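Local coordinates for protein triphenylmethane reductase (PDB 2VRC) that binds NADP(H) and probably uses it to reduce triphenylmethane compounds, at residues Val16-Met21 / Ser40-Gln45; Ile29-Arg34 / Val47-Gly52. The protein carries 4 engineered substitutions. All coordinates share one frame; numbering follows the deposited sequence.

Contact 1: Val16-Met21 / Ser40-Gln45. Engineered in segment 16-21: Met21 (natural residue Leu).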
loop_
_atom_site.group_PDB
_atom_site.type_symbol
_atom_site.label_atom_id
_atom_site.label_comp_id
_atom_site.label_asym_id
_atom_site.label_seq_id
_atom_site.Cartn_x
_atom_site.Cartn_y
_atom_site.Cartn_z
ATOM N N VAL D 16 -9.212 2.158 21.932
ATOM C CA VAL D 16 -7.979 2.597 22.593
ATOM C C VAL D 16 -7.970 4.114 22.639
ATOM O O VAL D 16 -7.684 4.701 23.687
ATOM C CB VAL D 16 -6.679 2.039 21.928
ATOM C CG1 VAL D 16 -5.454 2.602 22.615
ATOM C CG2 VAL D 16 -6.636 0.517 21.998
ATOM N N ILE D 17 -8.326 4.739 21.516
ATOM C CA ILE D 17 -8.388 6.197 21.420
ATOM C C ILE D 17 -9.426 6.786 22.349
ATOM O O ILE D 17 -9.135 7.779 23.026
ATOM C CB ILE D 17 -8.601 6.681 19.974
ATOM C CG1 ILE D 17 -7.396 6.253 19.130
ATOM C CG2 ILE D 17 -8.717 8.204 19.922
ATOM C CD1 ILE D 17 -7.687 6.110 17.667
ATOM N N GLN D 18 -10.612 6.171 22.405
ATOM C CA GLN D 18 -11.660 6.593 23.367
ATOM C C GLN D 18 -11.116 6.548 24.791
ATOM O O GLN D 18 -11.283 7.508 25.557
ATOM C CB GLN D 18 -12.942 5.735 23.293
ATOM C CG GLN D 18 -13.602 5.581 21.908
ATOM C CD GLN D 18 -13.777 6.899 21.130
ATOM O OE1 GLN D 18 -13.436 6.983 19.938
ATOM N NE2 GLN D 18 -14.315 7.924 21.794
ATOM N N HIS D 19 -10.461 5.439 25.143
ATOM C CA HIS D 19 -9.840 5.308 26.466
ATOM C C HIS D 19 -8.683 6.280 26.603
ATOM O O HIS D 19 -8.415 6.774 27.691
ATOM C CB HIS D 19 -9.358 3.881 26.744
ATOM C CG HIS D 19 -10.431 2.956 27.230
ATOM N ND1 HIS D 19 -11.116 3.158 28.414
ATOM C CD2 HIS D 19 -10.912 1.802 26.709
ATOM C CE1 HIS D 19 -11.994 2.185 28.583
ATOM N NE2 HIS D 19 -11.891 1.348 27.565
ATOM N N LEU D 20 -7.999 6.558 25.499
ATOM C CA LEU D 20 -6.832 7.420 25.559
ATOM C C LEU D 20 -7.230 8.856 25.856
ATOM O O LEU D 20 -6.552 9.536 26.618
ATOM C CB LEU D 20 -6.004 7.334 24.270
ATOM C CG LEU D 20 -4.916 6.267 24.187
ATOM C CD1 LEU D 20 -4.493 6.119 22.771
ATOM C CD2 LEU D 20 -3.715 6.629 25.017
HETATM N N MSE D 21 -8.330 9.319 25.279
HETATM C CA MSE D 21 -8.750 10.698 25.553
HETATM C C MSE D 21 -9.388 10.911 26.923
HETATM O O MSE D 21 -9.834 12.007 27.235
HETATM C CB MSE D 21 -9.580 11.331 24.425
HETATM C CG MSE D 21 -10.530 10.441 23.643
HETATM SE SE MSE D 21 -10.883 11.358 21.915
HETATM C CE MSE D 21 -11.982 9.989 21.051
ATOM N N SER D 40 -13.338 10.558 10.013
ATOM C CA SER D 40 -13.735 11.962 10.175
ATOM C C SER D 40 -14.281 12.273 11.584
ATOM O O SER D 40 -13.960 13.316 12.155
ATOM C CB SER D 40 -14.700 12.441 9.070
ATOM O OG SER D 40 -15.843 11.605 8.968
ATOM N N THR D 41 -15.070 11.371 12.156
ATOM C CA THR D 41 -15.590 11.600 13.504
ATOM C C THR D 41 -14.480 11.771 14.572
ATOM O O THR D 41 -14.668 12.514 15.527
ATOM C CB THR D 41 -16.606 10.521 13.930
ATOM O OG1 THR D 41 -15.911 9.315 14.228
ATOM C CG2 THR D 41 -17.619 10.249 12.817
ATOM N N LEU D 42 -13.337 11.107 14.404
ATOM C CA LEU D 42 -12.200 11.290 15.319
ATOM C C LEU D 42 -11.462 12.599 15.055
ATOM O O LEU D 42 -10.861 13.183 15.963
ATOM C CB LEU D 42 -11.198 10.127 15.218
ATOM C CG LEU D 42 -11.638 8.706 15.589
ATOM C CD1 LEU D 42 -10.611 7.680 15.143
ATOM C CD2 LEU D 42 -11.917 8.590 17.070
ATOM N N ALA D 43 -11.472 13.029 13.798
ATOM C CA ALA D 43 -10.854 14.288 13.424
ATOM C C ALA D 43 -11.664 15.405 14.067
ATOM O O ALA D 43 -11.103 16.398 14.554
ATOM C CB ALA D 43 -10.818 14.442 11.910
ATOM N N ASP D 44 -12.986 15.212 14.087
ATOM C CA ASP D 44 -13.925 16.149 14.727
ATOM C C ASP D 44 -13.595 16.381 16.208
ATOM O O ASP D 44 -13.746 17.498 16.710
ATOM C CB ASP D 44 -15.380 15.667 14.570
ATOM C CG ASP D 44 -15.902 15.783 13.122
ATOM O OD1 ASP D 44 -15.304 16.524 12.290
ATOM O OD2 ASP D 44 -16.927 15.120 12.821
ATOM N N GLN D 45 -13.123 15.333 16.887
ATOM C CA GLN D 45 -12.815 15.408 18.310
ATOM C C GLN D 45 -11.440 16.025 18.570
ATOM O O GLN D 45 -11.042 16.192 19.727
ATOM C CB GLN D 45 -12.911 14.028 18.948
ATOM C CG GLN D 45 -14.134 13.280 18.528
ATOM C CD GLN D 45 -14.337 12.005 19.318
ATOM O OE1 GLN D 45 -14.852 12.036 20.442
ATOM N NE2 GLN D 45 -13.949 10.866 18.731
#
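Leu42 reaches from segment 40-45 toward segment 16-21 of helix 11-23, its two methyls meeting different partners there. The axes of the two short helical segments come no closer than 12.5 Å and diverge by only 6°, so the contact is made by the ends of long side chains and no hydrogen bond spans it. CD1 of Leu42 lies 4.2 Å from CD1 of Ile17, the two side chains crossing obliquely. The other Leu42 methyl, CD2, packs against OE1 of Gln18 at 3.6 Å and against CE of Met21 at 4.2 Å.

Met21, an engineered residue that replaces leucine and is present as selenomethionine, reaches across with its chain extended beyond CG (chi2 -159°, chi3 176°). Its terminal CE arrives at the amide of Gln45, 3.2 Å from NE2, and the two side chains cross at about a right angle. Gln18, in contrast, is bent at chi2, which swings its amide toward the second helix. The amide planes of Gln18 and Gln45 are almost coplanar, but OE1 of Gln18 stays 4.1 Å from NE2 of Gln45, too far for a bond. The two glutamines, both exposed, make a polar margin beside the buried Ile17 and Leu42.

Both helices belong to the part of the fold built on the seven-stranded parallel sheet, and Leu42 lies close to Thr9 of the NADP(+) site. Beneath the contact, Ile17 also touches Val5 of strand 3-6, and both Ile17 and Met21 rest on Ile29 of strand 29-33. On another side of helix 11-23, Val16 packs against Ala179 and Ala182 of helix 175-186.

Contact 2: Ile29-Arg34 / Val47-Gly52; sequences IIAIVR and VEVRHG
The axes of the parallel strands 29-33 and 48-51 approach to 4.6 Å and cross at -30°, in register from Ile30 with Glu48 to Val33 with His51. Together with helix 40-44 they form a beta-alpha-beta unit of the Rossmann fold, in which 48-51 is outermost within this chain's main sheet. Ala31 carries the central pair of backbone bonds: its N donates to O of Glu48 and its O accepts from N of Arg50, each 2.7 Å and nearly straight. Val33 makes two less straight bonds, through N to O of Arg50 and through O to N of Gly52, the latter donor lying above the carbonyl plane. The first bond, from N of Glu48 to O of Ile29, is weak.

On one face, Ile30 lies alongside Glu48, pointing the same way, with CG1 3.5 Å from OE2. Its CD1 covers a face of the Arg50 guanidinium, off centre toward the rim, and its CG2 packs on Arg50 CD. Bends at chi2 and chi3 fold Arg50 back to Glu48, and further bonds to the carbonyls of Ala63, a weak one, and Ala65 help fix the guanidinium. On the opposite face, which carries Ala31 and Val49, CB of Ala31 meets CG1 of Val47 at 3.8 Å. Arg34, of the NADP(+) site, follows the first strand, and its O meets the His51 ring edge at CD2; ND1 of that ring is hydrogen-bonded to Lys62. In the salt bridge, NH1 of Arg50 reaches OE1 of Glu48 at 2.7 Å, from above the carboxylate plane.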
loop_
_atom_site.group_PDB
_atom_site.type_symbol
_atom_site.label_atom_id
_atom_site.label_comp_id
_atom_site.label_asym_id
_atom_site.label_seq_id
_atom_site.Cartn_x
_atom_site.Cartn_y
_atom_site.Cartn_z
ATOM N N ILE D 29 -3.080 12.603 20.528
ATOM C CA ILE D 29 -3.356 11.325 19.885
ATOM C C ILE D 29 -3.356 11.469 18.365
ATOM O O ILE D 29 -3.932 12.416 17.810
ATOM C CB ILE D 29 -4.713 10.764 20.303
ATOM C CG1 ILE D 29 -4.839 10.761 21.813
ATOM C CG2 ILE D 29 -4.900 9.364 19.757
ATOM C CD1 ILE D 29 -6.271 10.822 22.308
ATOM N N ILE D 30 -2.714 10.521 17.695
ATOM C CA ILE D 30 -2.680 10.488 16.237
ATOM C C ILE D 30 -3.327 9.193 15.777
ATOM O O ILE D 30 -2.973 8.116 16.269
ATOM C CB ILE D 30 -1.242 10.557 15.739
ATOM C CG1 ILE D 30 -0.672 11.952 16.033
ATOM C CG2 ILE D 30 -1.163 10.165 14.261
ATOM C CD1 ILE D 30 0.818 12.109 15.754
ATOM N N ALA D 31 -4.283 9.292 14.859
ATOM C CA ALA D 31 -4.970 8.102 14.356
ATOM C C ALA D 31 -4.442 7.773 12.971
ATOM O O ALA D 31 -4.495 8.602 12.063
ATOM C CB ALA D 31 -6.490 8.290 14.340
ATOM N N ILE D 32 -3.911 6.569 12.833
ATOM C CA ILE D 32 -3.322 6.118 11.588
ATOM C C ILE D 32 -4.242 5.122 10.881
ATOM O O ILE D 32 -4.564 4.050 11.400
ATOM C CB ILE D 32 -1.938 5.512 11.820
ATOM C CG1 ILE D 32 -1.007 6.576 12.410
ATOM C CG2 ILE D 32 -1.408 4.902 10.522
ATOM C CD1 ILE D 32 0.290 6.042 13.022
ATOM N N VAL D 33 -4.621 5.473 9.667
ATOM C CA VAL D 33 -5.732 4.854 9.015
ATOM C C VAL D 33 -5.409 4.748 7.514
ATOM O O VAL D 33 -4.613 5.541 7.013
ATOM C CB VAL D 33 -6.932 5.759 9.347
ATOM C CG1 VAL D 33 -7.827 5.983 8.182
ATOM C CG2 VAL D 33 -7.668 5.241 10.620
ATOM N N ARG D 34 -5.986 3.785 6.787
ATOM C CA ARG D 34 -5.711 3.741 5.332
ATOM C C ARG D 34 -6.682 4.514 4.423
ATOM O O ARG D 34 -6.397 4.723 3.236
ATOM C CB ARG D 34 -5.470 2.323 4.813
ATOM C CG ARG D 34 -6.603 1.370 5.021
ATOM C CD ARG D 34 -6.368 0.107 4.244
ATOM N NE ARG D 34 -7.631 -0.489 3.807
ATOM C CZ ARG D 34 -7.772 -1.769 3.455
ATOM N NH1 ARG D 34 -6.726 -2.595 3.494
ATOM N NH2 ARG D 34 -8.955 -2.224 3.073
ATOM N N VAL D 47 -8.537 14.726 17.283
ATOM C CA VAL D 47 -7.495 13.728 17.073
ATOM C C VAL D 47 -6.966 13.912 15.663
ATOM O O VAL D 47 -7.745 13.929 14.714
ATOM C CB VAL D 47 -8.046 12.300 17.238
ATOM C CG1 VAL D 47 -7.056 11.270 16.708
ATOM C CG2 VAL D 47 -8.385 12.022 18.703
ATOM N N GLU D 48 -5.652 14.071 15.523
ATOM C CA GLU D 48 -5.027 14.166 14.206
ATOM C C GLU D 48 -5.155 12.839 13.465
ATOM O O GLU D 48 -4.914 11.785 14.054
ATOM C CB GLU D 48 -3.557 14.527 14.347
ATOM C CG GLU D 48 -2.852 14.656 13.023
ATOM C CD GLU D 48 -1.374 14.902 13.168
ATOM O OE1 GLU D 48 -0.704 14.999 12.111
ATOM O OE2 GLU D 48 -0.889 14.999 14.323
ATOM N N VAL D 49 -5.544 12.883 12.196
ATOM C CA VAL D 49 -5.714 11.672 11.388
ATOM C C VAL D 49 -4.677 11.638 10.276
ATOM O O VAL D 49 -4.522 12.599 9.543
ATOM C CB VAL D 49 -7.124 11.582 10.771
ATOM C CG1 VAL D 49 -7.238 10.362 9.877
ATOM C CG2 VAL D 49 -8.198 11.533 11.867
ATOM N N ARG D 50 -3.965 10.519 10.179
ATOM C CA ARG D 50 -2.937 10.311 9.169
ATOM C C ARG D 50 -3.189 9.054 8.347
ATOM O O ARG D 50 -3.684 8.046 8.863
ATOM C CB ARG D 50 -1.592 10.194 9.847
ATOM C CG ARG D 50 -0.796 11.445 9.781
ATOM C CD ARG D 50 -0.368 11.880 11.138
ATOM N NE ARG D 50 1.011 11.534 11.407
ATOM C CZ ARG D 50 1.852 12.288 12.117
ATOM N NH1 ARG D 50 1.459 13.447 12.620
ATOM N NH2 ARG D 50 3.101 11.880 12.321
ATOM N N HIS D 51 -2.855 9.143 7.064
ATOM C CA HIS D 51 -2.896 8.017 6.150
ATOM C C HIS D 51 -1.699 7.103 6.385
ATOM O O HIS D 51 -0.548 7.553 6.399
ATOM C CB HIS D 51 -2.901 8.507 4.695
ATOM C CG HIS D 51 -2.587 7.436 3.696
ATOM N ND1 HIS D 51 -1.322 7.228 3.200
ATOM C CD2 HIS D 51 -3.377 6.507 3.108
ATOM C CE1 HIS D 51 -1.343 6.220 2.348
ATOM N NE2 HIS D 51 -2.577 5.763 2.273
ATOM N N GLY D 52 -1.979 5.828 6.590
ATOM C CA GLY D 52 -0.957 4.817 6.790
ATOM C C GLY D 52 -1.530 3.527 6.240
ATOM O O GLY D 52 -2.727 3.290 6.362
#

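The two contacts lie about 10 Å apart, centre to centre, and their segments alternate along the chain: helix 11-23, strand 29-33, helix 40-44, strand 48-51. Contact 1 thus pairs successive helices of the Rossmann fold, and contact 2 the strands that follow them. They join directly: CG2 of Ile17 packs on CG2 of Ile29, CB of Ala43 on CG2 of Val49, and O of Leu42 probably accepts a hydrogen bond from N of Val47 where helix 40-44 passes into strand 48-51. The helix pair packs on one face at this edge of the sheet, with Leu42 near Thr9 of the NADP(+) site, while contact 2 itself supplies Arg34 of that site.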